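Peroxidase (Cellulomonas bogoriensis 69B4 = DSM 16987, PDB 6QZO) binds heme b and probably acts as a peroxidase of the dye-decolorizing (DyP) type, using hydrogen peroxide to oxidise its substrates. Local coordinates at residues Pro127-Asp132 with Arg345-Asp350; Thr242-Glu245 with Ala250-Ala253. All blocks are in the same frame, centred on the assembly; numbering follows the deposited sequence.

Contact 1 (127-132 with 345-350) joins parts of the chain far apart in sequence, a loop of the N-terminal half of the DyP-type chain and helix 340-348 of the C-terminal half, on the side of the heme's axial histidine. Contact 2 (242-245 with 250-253) is local, between two neighbouring short helices of the C-terminal half, and lies nested inside the long excursion closed by contact 1; their nearest atoms are about 8 Å apart. The first is partly buried and turns on one carboxylate oxygen receiving a backbone N-H. The second is buried, with a second subunit alongside, and relies on a stacked arginine and tryptophan, a doubly gripped carbonyl and charge pairs.

Contact 1 of 2, residues Pro127-Asp132 with Arg345-Asp350; sequences PPFGID and RLDAAD. With HEM (protoporphyrin IX containing Fe), chain I.
A type I beta turn, F129 to D132, meets the C-terminal part of helix 340-348 through D347, whose carboxylate reaches the turn's backbone. OD1 of D347 takes the N-H of I131 at 3.1 Å, nearly in line with its own C-O bond, although the bond bends at hydrogen to 145°. The N of G130 is just as near OD1 but badly angled; it makes a weak bond to a water, which also bonds weakly to OD2 of D347. With CG anti to the backbone N (chi1 177°), the D347 carboxylate leaves the helix and runs out to the turn. I131 flanks the same oxygen, its CG1 and CG2 both 3.5 Å from OD1 of D347. At the first residue of the turn, CB of D347 lies 3.8 Å from CD1 of F129, the ring and carboxylate planes 55° apart. The turn is closed by D132 N to F129 O at 3.0 Å and braced by F129 N, which meets OD2 of D132 at 2.9 Å from above the carboxylate plane; OD1 of D132 forms a salt bridge with R234.

This joins the two halves characteristic of DyP peroxidases, each a ferredoxin-like domain with a four-stranded antiparallel sheet, beside the proximal heme pocket. Helix 340-348 turns a different side to the cofactor, where CD1 of L346 packs 3.7 Å from C3C of the heme and L346 also touches H292, the axial iron ligand. Just beyond the helix, D350 OD2 hydrogen-bonds H292 ND1, a second-shell contact that positions the imidazole. R295 bonds the carbonyls of R345 and A349.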
loop_
_atom_site.group_PDB
_atom_site.type_symbol
_atom_site.label_atom_id
_atom_site.label_comp_id
_atom_site.label_asym_id
_atom_site.label_seq_id
_atom_site.Cartn_x
_atom_site.Cartn_y
_atom_site.Cartn_z
ATOM N N PRO A 127 -24.998 -14.456 9.213
ATOM C CA PRO A 127 -26.328 -13.878 9.395
ATOM C C PRO A 127 -26.185 -12.367 9.572
ATOM O O PRO A 127 -25.119 -11.903 9.948
ATOM C CB PRO A 127 -26.889 -14.588 10.641
ATOM C CG PRO A 127 -25.690 -15.130 11.363
ATOM C CD PRO A 127 -24.631 -15.374 10.304
ATOM N N PRO A 128 -27.244 -11.566 9.349
ATOM C CA PRO A 128 -27.139 -10.112 9.498
ATOM C C PRO A 128 -27.073 -9.712 10.984
ATOM O O PRO A 128 -27.654 -10.385 11.821
ATOM C CB PRO A 128 -28.417 -9.582 8.832
ATOM C CG PRO A 128 -29.428 -10.712 9.018
ATOM C CD PRO A 128 -28.611 -12.004 8.998
ATOM N N PHE A 129 -26.333 -8.644 11.279
ATOM C CA PHE A 129 -26.194 -8.062 12.637
ATOM C C PHE A 129 -26.645 -6.603 12.590
ATOM O O PHE A 129 -26.437 -5.958 11.544
ATOM C CB PHE A 129 -24.751 -8.212 13.120
ATOM C CG PHE A 129 -24.331 -9.652 13.252
ATOM C CD1 PHE A 129 -24.831 -10.419 14.287
ATOM C CD2 PHE A 129 -23.472 -10.251 12.337
ATOM C CE1 PHE A 129 -24.506 -11.760 14.392
ATOM C CE2 PHE A 129 -23.104 -11.580 12.477
ATOM C CZ PHE A 129 -23.629 -12.335 13.503
ATOM N N GLY A 130 -27.244 -6.106 13.674
ATOM C CA GLY A 130 -27.649 -4.689 13.823
ATOM C C GLY A 130 -26.517 -3.722 13.469
ATOM O O GLY A 130 -26.799 -2.678 12.877
ATOM N N ILE A 131 -25.276 -4.070 13.803
ATOM C CA ILE A 131 -24.075 -3.196 13.611
ATOM C C ILE A 131 -23.631 -3.176 12.144
ATOM O O ILE A 131 -22.882 -2.254 11.794
ATOM C CB ILE A 131 -22.922 -3.641 14.526
ATOM C CG1 ILE A 131 -22.536 -5.103 14.303
ATOM C CG2 ILE A 131 -23.276 -3.360 15.981
ATOM C CD1 ILE A 131 -21.134 -5.441 14.762
ATOM N N ASP A 132 -24.071 -4.135 11.329
ATOM C CA ASP A 132 -23.650 -4.275 9.907
ATOM C C ASP A 132 -23.981 -3.009 9.119
ATOM O O ASP A 132 -25.128 -2.600 9.163
ATOM C CB ASP A 132 -24.349 -5.463 9.230
ATOM C CG ASP A 132 -23.810 -6.819 9.622
ATOM O OD1 ASP A 132 -22.769 -6.850 10.322
ATOM O OD2 ASP A 132 -24.426 -7.833 9.190
ATOM N N ARG A 345 -22.373 -11.947 20.051
ATOM C CA ARG A 345 -22.210 -11.390 21.418
ATOM C C ARG A 345 -21.740 -9.930 21.325
ATOM O O ARG A 345 -22.264 -9.101 22.101
ATOM C CB ARG A 345 -21.284 -12.267 22.269
ATOM C CG ARG A 345 -21.420 -12.032 23.770
ATOM C CD ARG A 345 -20.902 -13.197 24.600
ATOM N NE ARG A 345 -19.549 -13.529 24.192
ATOM C CZ ARG A 345 -19.122 -14.697 23.674
ATOM N NH1 ARG A 345 -19.911 -15.758 23.510
ATOM N NH2 ARG A 345 -17.829 -14.803 23.374
ATOM N N LEU A 346 -20.839 -9.609 20.385
ATOM C CA LEU A 346 -20.368 -8.214 20.163
ATOM C C LEU A 346 -21.506 -7.361 19.598
ATOM O O LEU A 346 -21.608 -6.194 19.990
ATOM C CB LEU A 346 -19.171 -8.202 19.210
ATOM C CG LEU A 346 -17.944 -8.960 19.707
ATOM C CD1 LEU A 346 -16.733 -8.608 18.867
ATOM C CD2 LEU A 346 -17.680 -8.676 21.186
ATOM N N ASP A 347 -22.329 -7.914 18.706
ATOM C CA ASP A 347 -23.497 -7.181 18.160
ATOM C C ASP A 347 -24.403 -6.766 19.325
ATOM O O ASP A 347 -24.886 -5.643 19.291
ATOM C CB ASP A 347 -24.286 -8.005 17.136
ATOM C CG ASP A 347 -25.523 -7.290 16.630
ATOM O OD1 ASP A 347 -25.374 -6.216 16.035
ATOM O OD2 ASP A 347 -26.626 -7.812 16.851
ATOM N N ALA A 348 -24.628 -7.658 20.297
ATOM C CA ALA A 348 -25.562 -7.446 21.431
ATOM C C ALA A 348 -25.034 -6.319 22.333
ATOM O O ALA A 348 -25.850 -5.478 22.751
ATOM C CB ALA A 348 -25.778 -8.726 22.198
ATOM N N ALA A 349 -23.727 -6.279 22.608
ATOM C CA ALA A 349 -23.077 -5.212 23.401
ATOM C C ALA A 349 -21.555 -5.254 23.239
ATOM O O ALA A 349 -20.951 -6.306 23.476
ATOM C CB ALA A 349 -23.471 -5.328 24.858
ATOM N N ASP A 350 -20.970 -4.115 22.870
ATOM C CA ASP A 350 -19.506 -3.867 22.813
ATOM C C ASP A 350 -19.294 -2.352 22.702
ATOM O O ASP A 350 -19.824 -1.763 21.755
ATOM C CB ASP A 350 -18.858 -4.631 21.652
ATOM C CG ASP A 350 -17.347 -4.503 21.608
ATOM O OD1 ASP A 350 -16.784 -3.807 22.477
ATOM O OD2 ASP A 350 -16.737 -5.079 20.689
HETATM C CHA HEM I . -9.169 -8.654 21.050
HETATM C CHB HEM I . -9.293 -4.620 18.430
HETATM C CHC HEM I . -13.019 -6.383 15.912
HETATM C CHD HEM I . -12.629 -10.579 18.254
HETATM C C1A HEM I . -8.912 -7.400 20.568
HETATM C C2A HEM I . -7.987 -6.487 21.153
HETATM C C3A HEM I . -8.038 -5.347 20.419
HETATM C C4A HEM I . -8.960 -5.565 19.371
HETATM C CMA HEM I . -7.251 -4.070 20.643
HETATM C CAA HEM I . -7.147 -6.707 22.399
HETATM C CBA HEM I . -5.781 -7.333 22.119
HETATM C CGA HEM I . -5.960 -8.768 21.745
HETATM O O1A HEM I . -6.061 -9.035 20.515
HETATM O O2A HEM I . -6.021 -9.652 22.646
HETATM C C1B HEM I . -10.336 -4.776 17.525
HETATM C C2B HEM I . -10.692 -3.750 16.608
HETATM C C3B HEM I . -11.756 -4.234 15.886
HETATM C C4B HEM I . -12.013 -5.578 16.421
HETATM C CMB HEM I . -10.002 -2.397 16.459
HETATM C CAB HEM I . -12.495 -3.653 14.748
HETATM C CBB HEM I . -12.080 -2.589 14.061
HETATM C C1C HEM I . -13.242 -7.681 16.309
HETATM C C2C HEM I . -14.239 -8.498 15.778
HETATM C C3C HEM I . -14.169 -9.710 16.423
HETATM C C4C HEM I . -13.079 -9.617 17.377
HETATM C CMC HEM I . -15.248 -8.181 14.708
HETATM C CAC HEM I . -15.151 -10.740 15.993
HETATM C CBC HEM I . -15.249 -11.953 16.465
HETATM C C1D HEM I . -11.629 -10.365 19.224
HETATM C C2D HEM I . -11.208 -11.420 20.165
HETATM C C3D HEM I . -10.262 -10.882 20.955
HETATM C C4D HEM I . -10.106 -9.499 20.475
HETATM C CMD HEM I . -11.719 -12.843 20.312
HETATM C CAD HEM I . -9.518 -11.583 22.098
HETATM C CBD HEM I . -10.276 -11.407 23.431
HETATM C CGD HEM I . -9.661 -12.109 24.637
HETATM O O1D HEM I . -9.832 -13.334 24.817
HETATM O O2D HEM I . -8.998 -11.470 25.503
HETATM N NA HEM I . -9.496 -6.821 19.480
HETATM N NB HEM I . -11.142 -5.829 17.386
HETATM N NC HEM I . -12.550 -8.349 17.276
HETATM N ND HEM I . -10.936 -9.243 19.458
HETATM FE FE HEM I . -11.051 -7.600 18.528
HETATM O O HOH W 1 -29.525 -7.450 15.190
#

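Contact 2 of 2, residues Thr242-Glu245 with Ala250-Ala253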
loop_
_atom_site.group_PDB
_atom_site.type_symbol
_atom_site.label_atom_id
_atom_site.label_comp_id
_atom_site.label_asym_id
_atom_site.label_seq_id
_atom_site.Cartn_x
_atom_site.Cartn_y
_atom_site.Cartn_z
ATOM N N THR A 242 -14.302 10.465 15.302
ATOM C CA THR A 242 -15.023 10.378 16.610
ATOM C C THR A 242 -14.126 9.713 17.673
ATOM O O THR A 242 -14.200 10.129 18.851
ATOM C CB THR A 242 -16.383 9.681 16.479
ATOM O OG1 THR A 242 -16.194 8.416 15.841
ATOM C CG2 THR A 242 -17.387 10.513 15.702
ATOM N N TRP A 243 -13.293 8.743 17.294
ATOM C CA TRP A 243 -12.303 8.101 18.206
ATOM C C TRP A 243 -11.402 9.172 18.841
ATOM O O TRP A 243 -10.995 9.009 20.011
ATOM C CB TRP A 243 -11.498 7.057 17.414
ATOM C CG TRP A 243 -10.496 6.247 18.184
ATOM C CD1 TRP A 243 -9.155 6.205 17.944
ATOM C CD2 TRP A 243 -10.747 5.278 19.224
ATOM N NE1 TRP A 243 -8.555 5.296 18.775
ATOM C CE2 TRP A 243 -9.503 4.719 19.575
ATOM C CE3 TRP A 243 -11.887 4.835 19.897
ATOM C CZ2 TRP A 243 -9.361 3.771 20.584
ATOM C CZ3 TRP A 243 -11.750 3.902 20.904
ATOM C CH2 TRP A 243 -10.504 3.373 21.242
ATOM N N ASP A 244 -11.087 10.223 18.085
ATOM C CA ASP A 244 -10.211 11.346 18.523
ATOM C C ASP A 244 -10.862 12.150 19.658
ATOM O O ASP A 244 -10.116 12.831 20.379
ATOM C CB ASP A 244 -9.835 12.232 17.336
ATOM C CG ASP A 244 -8.772 11.620 16.462
ATOM O OD1 ASP A 244 -8.294 10.506 16.812
ATOM O OD2 ASP A 244 -8.436 12.259 15.437
ATOM N N GLU A 245 -12.188 12.064 19.817
ATOM C CA GLU A 245 -12.956 12.782 20.872
ATOM C C GLU A 245 -12.785 12.094 22.233
ATOM O O GLU A 245 -13.265 12.663 23.234
ATOM C CB GLU A 245 -14.438 12.861 20.503
ATOM C CG GLU A 245 -14.719 13.680 19.246
ATOM C CD GLU A 245 -16.162 13.611 18.761
ATOM O OE1 GLU A 245 -16.875 12.634 19.109
ATOM O OE2 GLU A 245 -16.590 14.570 18.087
ATOM N N ALA A 250 -10.731 6.600 28.379
ATOM C CA ALA A 250 -11.980 6.144 27.722
ATOM C C ALA A 250 -11.653 5.138 26.610
ATOM O O ALA A 250 -12.444 4.206 26.416
ATOM C CB ALA A 250 -12.761 7.331 27.200
ATOM N N ARG A 251 -10.532 5.318 25.906
ATOM C CA ARG A 251 -10.097 4.395 24.821
ATOM C C ARG A 251 -9.647 3.066 25.420
ATOM O O ARG A 251 -9.914 2.016 24.815
ATOM C CB ARG A 251 -8.932 4.967 24.026
ATOM C CG ARG A 251 -9.295 6.122 23.109
ATOM C CD ARG A 251 -8.058 6.619 22.385
ATOM N NE ARG A 251 -8.406 7.563 21.332
ATOM C CZ ARG A 251 -7.554 8.059 20.443
ATOM N NH1 ARG A 251 -6.283 7.702 20.463
ATOM N NH2 ARG A 251 -7.981 8.909 19.527
ATOM N N GLU A 252 -8.955 3.124 26.547
ATOM C CA GLU A 252 -8.459 1.926 27.265
ATOM C C GLU A 252 -9.657 1.183 27.866
ATOM O O GLU A 252 -9.700 -0.057 27.750
ATOM C CB GLU A 252 -7.406 2.343 28.288
ATOM C CG GLU A 252 -6.127 2.816 27.619
ATOM C CD GLU A 252 -5.008 3.242 28.549
ATOM O OE1 GLU A 252 -5.321 3.618 29.694
ATOM O OE2 GLU A 252 -3.832 3.179 28.132
ATOM N N ALA A 253 -10.614 1.910 28.433
ATOM C CA ALA A 253 -11.839 1.322 29.021
ATOM C C ALA A 253 -12.622 0.579 27.925
ATOM O O ALA A 253 -13.187 -0.488 28.237
ATOM C CB ALA A 253 -12.672 2.376 29.697
#
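The backbones of 242-245 and 250-253 come no closer than 7.9 Å between CA atoms, at W243 and R251, so the long R251 side chain spans the gap, to the W243 indole and backbone O and to D244. The segments belong to consecutive short helices, 240-243 and 248-255, which follow strand 229-238 of the C-terminal ferredoxin-like domain, and a cation-pi stack joins them. R251, extended from CG to NE, passes obliquely over one face of the indole: its guanidinium is flat on W243, planes 6° apart, with CZ 3.7 Å from the centroid of the five-membered ring, while CG sits 3.6 Å from the centroid of the six-membered ring in a CH-pi contact. NE and NH2 of R251 both grip O of W243, at 3.2 and 3.1 Å, from one face of the carbonyl plane, holding the guanidinium's rotation. With an alanine here, the W243 carbonyl would probably lose both donors, the indole face its stacked cover, and D244 and E89 of the second subunit a salt-bridge partner. W243 NE1 bonds to M197 O. D244 OD2 pairs with K164 and R160 of the second subunit; its OD1, hydrogen-bonded to S88 of that subunit, also forms a salt bridge with R251 NH2 at 3.2 Å, carboxylate and guanidinium planes 34° apart.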